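Local coordinates for protein oxalate--CoA ligase (Arabidopsis thaliana, PDB 5IE2) that belongs to the AMP-binding (ANL) enzyme superfamily and binds adenosine-5'-triphosphate in a pocket drawing on both its large N-terminal part and its smaller C-terminal domain, at residues Ala43-Val48 against Asp152-Leu157; Thr206-Pro211 against Val232-Ala237; Cys364-Asn369 against Phe385-Phe390; Val457-Gly462 against Val487-Asn492. All blocks are in the same frame, centred on the assembly; numbering follows the deposited sequence. Where two conformers were deposited one is given.

The four contacts follow one another along the chain without nesting, and none touches another. Contacts 1 and 2 belong to the N-terminal AMP-binding region, with centres about 28 Å apart: contact 1 sets a loop against helix 33-50 at the periphery, while contact 2 is buried and closes a beta-alpha-beta unit. Contact 3, about 32 Å from contact 2 between centres and on the opposite side of the chain's centre, joins strand 361-366 to a beta hairpin near the bound adenosine-5'-triphosphate. Contact 4 lies in the C-terminal domain, about 54 Å from contact 1 between centres, and repeats the parallel strand pairing of contact 2. The contacts thus sample three separate sheets and a peripheral helix-loop seam.

Contact 1. Residues Ala43-Val48 against Asp152-Leu157; sequences AASRLV and DSATEL
With chi1 at -80°, Ser45 holds its OG beside its own backbone N, and Ser153 tucks its OG between its N and carbonyl carbon (chi1 72°); these torsions direct both hydroxyls into the seam between helix 33-50 and the loop segment 152-157. In the conformer described, Ser45 OG faces the backbone N atoms of Asp152 and Ala154. Ala154 N gives it a bond of 2.9 Å that is weak because it is strongly bent, 120° at the hydrogen, and Asp152 N adds a longer weak one to the same Ser45 OG. Within the helix, Ser45 OG also has a weak bond to Glu41 O. The hydroxyl of Ser153 comes the other way: its OG lies 3.0 Å from Ser45 O and is hydrogen-bonded to Ser49 OG, one helical turn on. Asp152 bends its carboxylate back over the loop, where OD1 takes a weak bond of 2.8 Å from Ser153 N.

Apolar contacts border the serines. Ala44 CB meets Ala154 CB at 4.2 Å, and Val48 CG2 slides past Leu157 CD1 at 4.0 Å, the two side chains running in opposite directions. Leu157 O is held further by Arg78 NH1. Since both bonds to Ser45 OG are weak, the loop probably relies as much on the methyl contacts and on the bond from Ser153 to Ser49 of the same helix.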
# COMPACT_ATOMS: atom_id res chain seq x y z
N ALA A 43 -22.43 7.01 12.98
CA ALA A 43 -22.34 7.48 11.62
C ALA A 43 -22.99 6.48 10.64
O ALA A 43 -23.61 6.90 9.66
CB ALA A 43 -20.80 7.76 11.21
N ALA A 44 -22.82 5.18 10.87
CA ALA A 44 -23.40 4.17 9.99
C ALA A 44 -24.92 4.28 10.08
O ALA A 44 -25.63 4.17 9.09
CB ALA A 44 -22.93 2.75 10.40
N SER A 45 -25.41 4.52 11.30
CA SER A 45 -26.84 4.70 11.49
C SER A 45 -27.37 5.87 10.68
O SER A 45 -28.46 5.78 10.08
CB SER A 45 -27.17 4.90 12.96
OG SER A 45 -27.18 3.64 13.59
N ARG A 46 -26.61 6.98 10.68
CA ARG A 46 -27.03 8.11 9.88
C ARG A 46 -26.99 7.79 8.37
O ARG A 46 -27.87 8.22 7.61
CB ARG A 46 -26.17 9.33 10.18
CG ARG A 46 -26.36 9.79 11.61
CD ARG A 46 -27.44 10.84 11.69
NE ARG A 46 -26.90 12.14 11.28
CZ ARG A 46 -27.51 12.99 10.45
NH1 ARG A 46 -28.71 12.69 9.95
NH2 ARG A 46 -26.93 14.16 10.14
N LEU A 47 -25.96 7.08 7.93
CA LEU A 47 -25.91 6.71 6.49
C LEU A 47 -27.15 5.89 6.08
O LEU A 47 -27.75 6.13 5.02
CB LEU A 47 -24.65 5.87 6.19
CG LEU A 47 -23.32 6.62 6.30
CD1 LEU A 47 -22.14 5.65 6.03
CD2 LEU A 47 -23.32 7.75 5.25
N VAL A 48 -27.53 4.93 6.92
CA VAL A 48 -28.68 4.10 6.57
C VAL A 48 -30.00 4.88 6.67
O VAL A 48 -30.80 4.85 5.75
CB VAL A 48 -28.74 2.84 7.47
CG1 VAL A 48 -29.97 1.99 7.16
CG2 VAL A 48 -27.49 1.99 7.27
N ASP A 152 -29.02 3.94 16.48
CA ASP A 152 -30.08 2.97 16.35
C ASP A 152 -29.93 2.05 15.14
O ASP A 152 -29.59 0.90 15.28
CB ASP A 152 -31.46 3.66 16.36
CG ASP A 152 -31.51 4.89 15.48
OD1 ASP A 152 -30.49 5.24 14.86
OD2 ASP A 152 -32.60 5.52 15.39
N SER A 153 -30.20 2.58 13.95
CA SER A 153 -30.47 1.77 12.78
C SER A 153 -29.30 0.92 12.29
O SER A 153 -29.42 0.26 11.28
CB SER A 153 -30.98 2.64 11.63
OG SER A 153 -29.95 3.41 11.10
N ALA A 154 -28.18 0.98 12.98
CA ALA A 154 -27.04 0.19 12.63
C ALA A 154 -27.07 -1.10 13.41
O ALA A 154 -26.64 -2.11 12.94
CB ALA A 154 -25.74 0.94 12.92
N THR A 155 -27.54 -1.02 14.63
CA THR A 155 -27.48 -2.15 15.58
C THR A 155 -27.93 -3.45 14.94
O THR A 155 -27.22 -4.45 14.98
CB THR A 155 -28.33 -1.90 16.83
OG1 THR A 155 -27.95 -0.66 17.44
CG2 THR A 155 -28.15 -3.04 17.83
N GLU A 156 -29.14 -3.38 14.37
CA GLU A 156 -29.79 -4.43 13.59
C GLU A 156 -28.93 -5.08 12.50
O GLU A 156 -29.01 -6.28 12.27
CB GLU A 156 -31.04 -3.83 12.93
CG GLU A 156 -32.09 -4.82 12.51
CD GLU A 156 -33.28 -4.16 11.84
OE1 GLU A 156 -33.19 -2.94 11.53
OE2 GLU A 156 -34.30 -4.85 11.64
N LEU A 157 -28.12 -4.26 11.84
CA LEU A 157 -27.31 -4.66 10.69
C LEU A 157 -26.41 -5.84 10.96
O LEU A 157 -25.65 -5.83 11.93
CB LEU A 157 -26.43 -3.49 10.26
CG LEU A 157 -27.20 -2.34 9.65
CD1 LEU A 157 -26.23 -1.28 9.25
CD2 LEU A 157 -28.00 -2.84 8.47

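Contact 2. Residues Thr206-Pro211 against Val232-Ala237; sequences TVIVLP and VTLPAA
Thr206 and Val207 pair in parallel with Val232 and Thr233: Thr233 N gives a 2.8 Å bond to Thr206 O, and Ile208 N gives a straight one of 3.1 Å to Thr233 O, 167° at the hydrogen. The next rung is broken by a proline, which has no N-H to offer, and Pro235 CD sits 3.2 Å from Ile208 O instead. Ile208 makes the largest contribution. Its CG1, placed beside its own N by a chi1 of -57°, presses on Val232 CG1 at 3.4 Å, tighter than usual for two carbons, and lies alongside Leu234 CD2 at 3.7 Å. Strand 205-207, helix 215-227 and strand 231-234 form a beta-alpha-beta unit of the AMP-binding region; strand 231-234 runs between strands 205-207 and 21-25, and the connecting helix covers the face bearing Thr206 and Val232. On the face of Val207 and Thr233, Val207 CG2 meets Thr233 CB while its CG1 reaches Pro235 CG at 4.2 Å, and helix 242-251 packs on Val207. A water donates to Thr206 O at 3.0 Å and is hydrogen-bonded to Thr233 OG1, which Arg21 NH1 also holds; Thr206 OG1 bonds to Trp256 O.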
# COMPACT_ATOMS: atom_id res chain seq x y z
N THR A 206 1.66 3.11 15.76
CA THR A 206 2.38 3.53 14.54
C THR A 206 1.90 4.89 14.04
O THR A 206 0.84 5.40 14.46
CB THR A 206 2.23 2.47 13.39
OG1 THR A 206 3.21 2.77 12.40
CG2 THR A 206 0.86 2.53 12.73
N VAL A 207 2.70 5.49 13.15
CA VAL A 207 2.34 6.74 12.48
C VAL A 207 2.15 6.41 11.00
O VAL A 207 3.02 5.78 10.42
CB VAL A 207 3.44 7.82 12.62
CG1 VAL A 207 3.15 9.05 11.71
CG2 VAL A 207 3.57 8.23 14.13
N ILE A 208 1.02 6.81 10.44
CA ILE A 208 0.70 6.57 9.01
C ILE A 208 1.46 7.57 8.13
O ILE A 208 1.30 8.80 8.28
CB ILE A 208 -0.81 6.72 8.73
CG1 ILE A 208 -1.63 5.78 9.63
CG2 ILE A 208 -1.10 6.50 7.21
CD1 ILE A 208 -1.39 4.31 9.31
N VAL A 209 2.26 7.04 7.20
CA VAL A 209 3.04 7.87 6.31
C VAL A 209 2.72 7.60 4.83
O VAL A 209 3.45 8.07 3.93
CB VAL A 209 4.58 7.68 6.53
CG1 VAL A 209 4.97 8.09 8.01
CG2 VAL A 209 5.03 6.21 6.21
N LEU A 210 1.63 6.87 4.58
CA LEU A 210 1.24 6.56 3.21
C LEU A 210 -0.21 6.94 2.97
O LEU A 210 -0.99 6.89 3.92
CB LEU A 210 1.38 5.03 2.94
CG LEU A 210 2.79 4.41 3.08
CD1 LEU A 210 2.71 2.88 2.99
CD2 LEU A 210 3.74 4.93 1.97
N PRO A 211 -0.63 7.17 1.70
CA PRO A 211 -2.06 7.48 1.47
C PRO A 211 -3.01 6.35 1.85
O PRO A 211 -2.75 5.20 1.52
CB PRO A 211 -2.15 7.75 -0.06
CG PRO A 211 -0.86 7.20 -0.64
CD PRO A 211 0.18 7.25 0.46
N VAL A 232 -3.02 4.05 16.15
CA VAL A 232 -2.59 4.68 14.91
C VAL A 232 -2.57 6.18 15.10
O VAL A 232 -3.52 6.71 15.62
CB VAL A 232 -3.62 4.33 13.77
CG1 VAL A 232 -3.25 5.01 12.49
CG2 VAL A 232 -3.66 2.81 13.56
N THR A 233 -1.52 6.86 14.62
CA THR A 233 -1.50 8.33 14.65
C THR A 233 -1.46 8.86 13.24
O THR A 233 -0.67 8.40 12.42
CB THR A 233 -0.28 8.86 15.44
OG1 THR A 233 -0.39 8.41 16.80
CG2 THR A 233 -0.19 10.44 15.38
N LEU A 234 -2.32 9.82 12.93
CA LEU A 234 -2.29 10.51 11.64
C LEU A 234 -1.52 11.82 11.83
O LEU A 234 -1.78 12.56 12.80
CB LEU A 234 -3.72 10.80 11.15
CG LEU A 234 -4.63 9.56 11.19
CD1 LEU A 234 -6.04 9.93 10.78
CD2 LEU A 234 -3.98 8.52 10.24
N PRO A 235 -0.61 12.12 10.92
CA PRO A 235 0.05 13.46 10.95
C PRO A 235 -0.96 14.64 10.88
O PRO A 235 -2.03 14.59 10.24
CB PRO A 235 0.94 13.47 9.71
CG PRO A 235 1.24 11.98 9.41
CD PRO A 235 -0.13 11.29 9.80
N ALA A 236 -0.60 15.72 11.57
CA ALA A 236 -1.47 16.89 11.67
C ALA A 236 -1.92 17.40 10.33
O ALA A 236 -3.04 17.89 10.17
CB ALA A 236 -0.73 18.03 12.46
N ALA A 237 -1.06 17.28 9.34
CA ALA A 237 -1.40 17.87 8.06
C ALA A 237 -1.99 16.88 7.04
O ALA A 237 -2.12 17.27 5.87
CB ALA A 237 -0.18 18.56 7.46
O HOH W 1 0.10 5.78 17.31

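Contact 3. Residues Cys364-Asn369 against Phe385-Phe390; sequences CIRGPN and FEFGWF
Ile365 O takes the shortest direct bond between the segments, 2.8 Å from Phe390 N, and Trp389 CA adds a C-H contact to it. Phe390 O answers with a 3.0 Å bond from Ile365 N, which makes Ile365 and Phe390 an antiparallel hydrogen-bonded pair. Their side chains lie together on one face of the sheet: Ile365 CG1 comes to the edge of the Phe390 ring, 4.0 Å from CD2.

Beside this pair, Arg366 reaches across Trp389. Its CG stands anti to the backbone N (chi1 175°) and the chain then bends, so that the aliphatic start and the guanidinium both pass over the indole. CB sits 3.9 Å above the centroid of the six-membered ring of Trp389, a CH-pi contact only 18° off the ring normal, and the guanidinium, tilted 31° to the indole, has Trp389 NE1 over one of its faces. NH2 uses an in-plane N-H to donate to Phe387 O at 3.0 Å, while NH1 forms a salt bridge with Glu344. At the indole's edge, Trp389 CZ3 meets Cys364 O at 3.6 Å.

Phe387 and Gly388 are the two central residues of a type I' turn from Glu386 to Trp389, the classic close of a tight beta hairpin. A water bridges Gly388 O, 2.7 Å away, and Gly367 N. The Phe390 side chain is about 7 Å from both the magnesium ion and the adenosine-5'-triphosphate. Lying over the Trp389 indole, and bonded to Phe387 O and to Glu344, the Arg366 guanidinium probably has its rotation largely fixed and its charge offset in part by Glu344.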
# COMPACT_ATOMS: atom_id res chain seq x y z
N CYS A 364 1.85 -17.43 -8.28
CA CYS A 364 0.38 -17.56 -8.20
C CYS A 364 -0.03 -17.75 -6.74
O CYS A 364 0.70 -18.41 -5.99
CB CYS A 364 -0.12 -18.76 -9.02
SG CYS A 364 0.44 -18.57 -10.77
N ILE A 365 -1.18 -17.19 -6.37
CA ILE A 365 -1.62 -17.24 -4.98
C ILE A 365 -3.04 -17.78 -4.88
O ILE A 365 -3.82 -17.74 -5.83
CB ILE A 365 -1.58 -15.84 -4.32
CG1 ILE A 365 -2.54 -14.87 -5.02
CG2 ILE A 365 -0.11 -15.32 -4.43
CD1 ILE A 365 -2.54 -13.40 -4.38
N ARG A 366 -3.37 -18.25 -3.69
CA ARG A 366 -4.72 -18.69 -3.45
C ARG A 366 -5.04 -18.52 -2.00
O ARG A 366 -4.35 -19.08 -1.14
CB ARG A 366 -4.89 -20.14 -3.86
CG ARG A 366 -6.31 -20.62 -3.48
CD ARG A 366 -6.09 -22.09 -2.95
NE ARG A 366 -6.51 -22.93 -3.97
CZ ARG A 366 -6.42 -24.27 -4.12
NH1 ARG A 366 -5.79 -25.16 -3.33
NH2 ARG A 366 -7.02 -24.69 -5.21
N GLY A 367 -6.14 -17.83 -1.71
CA GLY A 367 -6.48 -17.64 -0.30
C GLY A 367 -7.67 -16.74 -0.10
O GLY A 367 -8.13 -16.09 -1.04
N PRO A 368 -8.19 -16.66 1.14
CA PRO A 368 -9.42 -15.90 1.35
C PRO A 368 -9.21 -14.37 1.30
O PRO A 368 -10.18 -13.64 1.33
CB PRO A 368 -9.89 -16.34 2.75
CG PRO A 368 -8.64 -16.77 3.47
CD PRO A 368 -7.78 -17.40 2.34
N ASN A 369 -7.96 -13.92 1.20
CA ASN A 369 -7.65 -12.49 1.03
C ASN A 369 -7.74 -12.05 -0.42
O ASN A 369 -7.66 -10.87 -0.73
CB ASN A 369 -6.20 -12.23 1.55
CG ASN A 369 -5.18 -13.16 0.88
OD1 ASN A 369 -5.25 -14.40 1.02
ND2 ASN A 369 -4.27 -12.59 0.10
N PHE A 385 -7.32 -16.24 -13.36
CA PHE A 385 -7.74 -17.19 -12.34
C PHE A 385 -7.86 -18.61 -12.88
O PHE A 385 -8.39 -18.83 -13.98
CB PHE A 385 -9.09 -16.76 -11.74
CG PHE A 385 -9.04 -15.46 -11.01
CD1 PHE A 385 -8.91 -15.43 -9.62
CD2 PHE A 385 -9.11 -14.27 -11.71
CE1 PHE A 385 -8.89 -14.26 -8.97
CE2 PHE A 385 -9.04 -13.07 -11.03
CZ PHE A 385 -8.94 -13.08 -9.65
N GLU A 386 -7.37 -19.58 -12.12
CA GLU A 386 -7.59 -20.97 -12.51
C GLU A 386 -7.67 -21.85 -11.25
O GLU A 386 -6.71 -21.89 -10.47
CB GLU A 386 -6.46 -21.46 -13.43
CG GLU A 386 -6.65 -22.91 -13.78
CD GLU A 386 -5.57 -23.48 -14.69
OE1 GLU A 386 -4.55 -22.78 -14.93
OE2 GLU A 386 -5.75 -24.63 -15.16
N PHE A 387 -8.79 -22.57 -11.09
CA PHE A 387 -9.00 -23.44 -9.93
C PHE A 387 -8.70 -22.72 -8.61
O PHE A 387 -8.06 -23.31 -7.71
CB PHE A 387 -8.15 -24.70 -10.03
CG PHE A 387 -8.68 -25.87 -9.20
CD1 PHE A 387 -9.96 -26.36 -9.43
CD2 PHE A 387 -7.89 -26.46 -8.18
CE1 PHE A 387 -10.46 -27.45 -8.67
CE2 PHE A 387 -8.40 -27.55 -7.41
CZ PHE A 387 -9.68 -28.04 -7.67
N GLY A 388 -9.16 -21.47 -8.50
CA GLY A 388 -9.00 -20.70 -7.26
C GLY A 388 -7.70 -19.89 -7.20
O GLY A 388 -7.56 -19.00 -6.36
N TRP A 389 -6.75 -20.23 -8.06
CA TRP A 389 -5.44 -19.56 -8.04
C TRP A 389 -5.43 -18.30 -8.90
O TRP A 389 -5.87 -18.33 -10.05
CB TRP A 389 -4.36 -20.48 -8.58
CG TRP A 389 -4.08 -21.69 -7.73
CD1 TRP A 389 -4.74 -22.90 -7.75
CD2 TRP A 389 -3.05 -21.80 -6.74
NE1 TRP A 389 -4.17 -23.76 -6.85
CE2 TRP A 389 -3.14 -23.10 -6.20
CE3 TRP A 389 -2.05 -20.91 -6.27
CZ2 TRP A 389 -2.25 -23.56 -5.22
CZ3 TRP A 389 -1.17 -21.36 -5.30
CH2 TRP A 389 -1.29 -22.69 -4.77
N PHE A 390 -4.81 -17.25 -8.39
CA PHE A 390 -4.69 -15.99 -9.11
C PHE A 390 -3.23 -15.83 -9.62
O PHE A 390 -2.29 -15.99 -8.85
CB PHE A 390 -5.09 -14.85 -8.18
CG PHE A 390 -4.80 -13.48 -8.75
CD1 PHE A 390 -5.49 -13.04 -9.87
CD2 PHE A 390 -3.81 -12.66 -8.15
CE1 PHE A 390 -5.21 -11.75 -10.40
CE2 PHE A 390 -3.53 -11.41 -8.68
CZ PHE A 390 -4.23 -10.96 -9.81
O HOH W 2 -7.87 -17.28 -4.32

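Contact 4. Residues Val457-Gly462 against Val487-Asn492; sequences VIPREG and VFITDN
Val457 CG2 is the apolar centre, meeting Val487 CG1 at 4.0 Å and Ile489 CG1 at 4.1 Å. A chi1 of -60° puts CG1 of Val457 beside the backbone N and leaves CG2 between N and the carbonyl carbon, turned toward the neighbouring strand. Val457 and Ile489 point the same way from paired positions, and on the same side Ile489 CG2 touches Pro459 CD at 4.0 Å. From the next position on the strand, Ile458 extends its CD1 toward the residues after the partner strand, 3.9 Å from Asn492 CA and close to Asp491 O.

The backbone bonds lie next. Val457 N donates to Phe488 O at 2.9 Å, and Thr490 N returns a bond of 3.0 Å to Val457 O, which the CG2 methyl of Thr490 also approaches. Thr490 O would be the next acceptor of a parallel pairing, but Pro459 brings no N-H; it is met by Pro459 CD at 3.4 Å and by a C-H contact from Ile458 CA, so regular pairing stops here. Asp491 and Asn492 form the exposed polar edge.

Outside the pair, Phe488 stacks its ring on Phe510, and Val487 packs against helix 467-477. That helix links strand 450-459 to strand 487-489, an outer strand of a three-stranded mixed sheet: a beta-alpha-beta crossover within the C-terminal domain of this AMP-binding enzyme.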
# COMPACT_ATOMS: atom_id res chain seq x y z
N VAL A 457 19.48 8.23 -13.19
CA VAL A 457 19.88 8.43 -11.81
C VAL A 457 19.75 9.90 -11.42
O VAL A 457 19.90 10.81 -12.25
CB VAL A 457 21.36 7.97 -11.54
CG1 VAL A 457 21.55 6.52 -11.84
CG2 VAL A 457 22.30 8.75 -12.38
N ILE A 458 19.45 10.10 -10.14
CA ILE A 458 19.56 11.38 -9.46
C ILE A 458 20.79 11.38 -8.59
O ILE A 458 20.91 10.55 -7.65
CB ILE A 458 18.32 11.64 -8.58
CG1 ILE A 458 17.06 11.66 -9.44
CG2 ILE A 458 18.48 12.94 -7.80
CD1 ILE A 458 15.80 11.79 -8.61
N PRO A 459 21.73 12.30 -8.89
CA PRO A 459 22.95 12.43 -8.09
C PRO A 459 22.65 13.06 -6.74
O PRO A 459 21.62 13.74 -6.58
CB PRO A 459 23.89 13.29 -8.98
CG PRO A 459 23.00 13.96 -9.96
CD PRO A 459 21.74 13.16 -10.09
N ARG A 460 23.49 12.77 -5.76
CA ARG A 460 23.39 13.41 -4.46
C ARG A 460 23.76 14.87 -4.62
O ARG A 460 24.63 15.20 -5.43
CB ARG A 460 24.33 12.74 -3.45
CG ARG A 460 23.87 11.36 -3.03
CD ARG A 460 24.89 10.73 -2.11
NE ARG A 460 24.49 9.36 -1.82
CZ ARG A 460 23.61 9.02 -0.88
NH1 ARG A 460 23.03 9.96 -0.13
NH2 ARG A 460 23.30 7.73 -0.69
N GLU A 461 23.13 15.72 -3.81
CA GLU A 461 23.38 17.16 -3.91
C GLU A 461 24.86 17.46 -3.66
O GLU A 461 25.49 16.90 -2.77
CB GLU A 461 22.48 17.95 -2.97
CG GLU A 461 21.51 18.87 -3.74
CD GLU A 461 20.90 19.97 -2.88
OE1 GLU A 461 19.77 19.80 -2.36
OE2 GLU A 461 21.56 21.03 -2.73
N GLY A 462 25.42 18.32 -4.52
CA GLY A 462 26.80 18.73 -4.41
C GLY A 462 27.77 17.70 -4.95
O GLY A 462 28.98 17.82 -4.76
N VAL A 487 22.90 6.06 -19.53
CA VAL A 487 22.59 6.59 -18.19
C VAL A 487 22.09 8.03 -18.32
O VAL A 487 22.85 8.91 -18.73
CB VAL A 487 23.84 6.58 -17.27
CG1 VAL A 487 23.55 7.24 -15.88
CG2 VAL A 487 24.42 5.17 -17.14
N PHE A 488 20.82 8.28 -17.98
CA PHE A 488 20.26 9.62 -18.01
C PHE A 488 20.37 10.27 -16.65
O PHE A 488 20.03 9.68 -15.62
CB PHE A 488 18.82 9.57 -18.48
CG PHE A 488 18.67 9.04 -19.87
CD1 PHE A 488 18.84 9.87 -20.97
CD2 PHE A 488 18.40 7.68 -20.09
CE1 PHE A 488 18.73 9.37 -22.27
CE2 PHE A 488 18.28 7.18 -21.39
CZ PHE A 488 18.45 8.02 -22.48
N ILE A 489 20.89 11.48 -16.63
CA ILE A 489 21.12 12.11 -15.35
C ILE A 489 20.11 13.19 -15.16
O ILE A 489 19.85 13.99 -16.08
CB ILE A 489 22.51 12.60 -15.24
CG1 ILE A 489 23.40 11.36 -15.29
CG2 ILE A 489 22.68 13.39 -13.95
CD1 ILE A 489 24.79 11.63 -15.38
N THR A 490 19.45 13.15 -14.01
CA THR A 490 18.33 14.03 -13.84
C THR A 490 18.16 14.49 -12.40
O THR A 490 18.81 13.99 -11.49
CB THR A 490 17.08 13.35 -14.36
OG1 THR A 490 15.97 14.24 -14.21
CG2 THR A 490 16.82 11.98 -13.64
N ASP A 491 17.31 15.48 -12.21
CA ASP A 491 17.09 16.11 -10.91
C ASP A 491 15.81 15.57 -10.25
O ASP A 491 15.58 15.75 -9.04
CB ASP A 491 17.02 17.64 -11.08
CG ASP A 491 15.90 18.08 -12.05
OD1 ASP A 491 15.66 17.43 -13.09
OD2 ASP A 491 15.28 19.14 -11.79
N ASN A 492 15.00 14.90 -11.06
CA ASN A 492 13.73 14.39 -10.59
C ASN A 492 13.16 13.20 -11.36
O ASN A 492 13.23 13.14 -12.60
CB ASN A 492 12.71 15.53 -10.60
CG ASN A 492 11.49 15.22 -9.76
OD1 ASN A 492 10.44 14.86 -10.29
ND2 ASN A 492 11.64 15.31 -8.43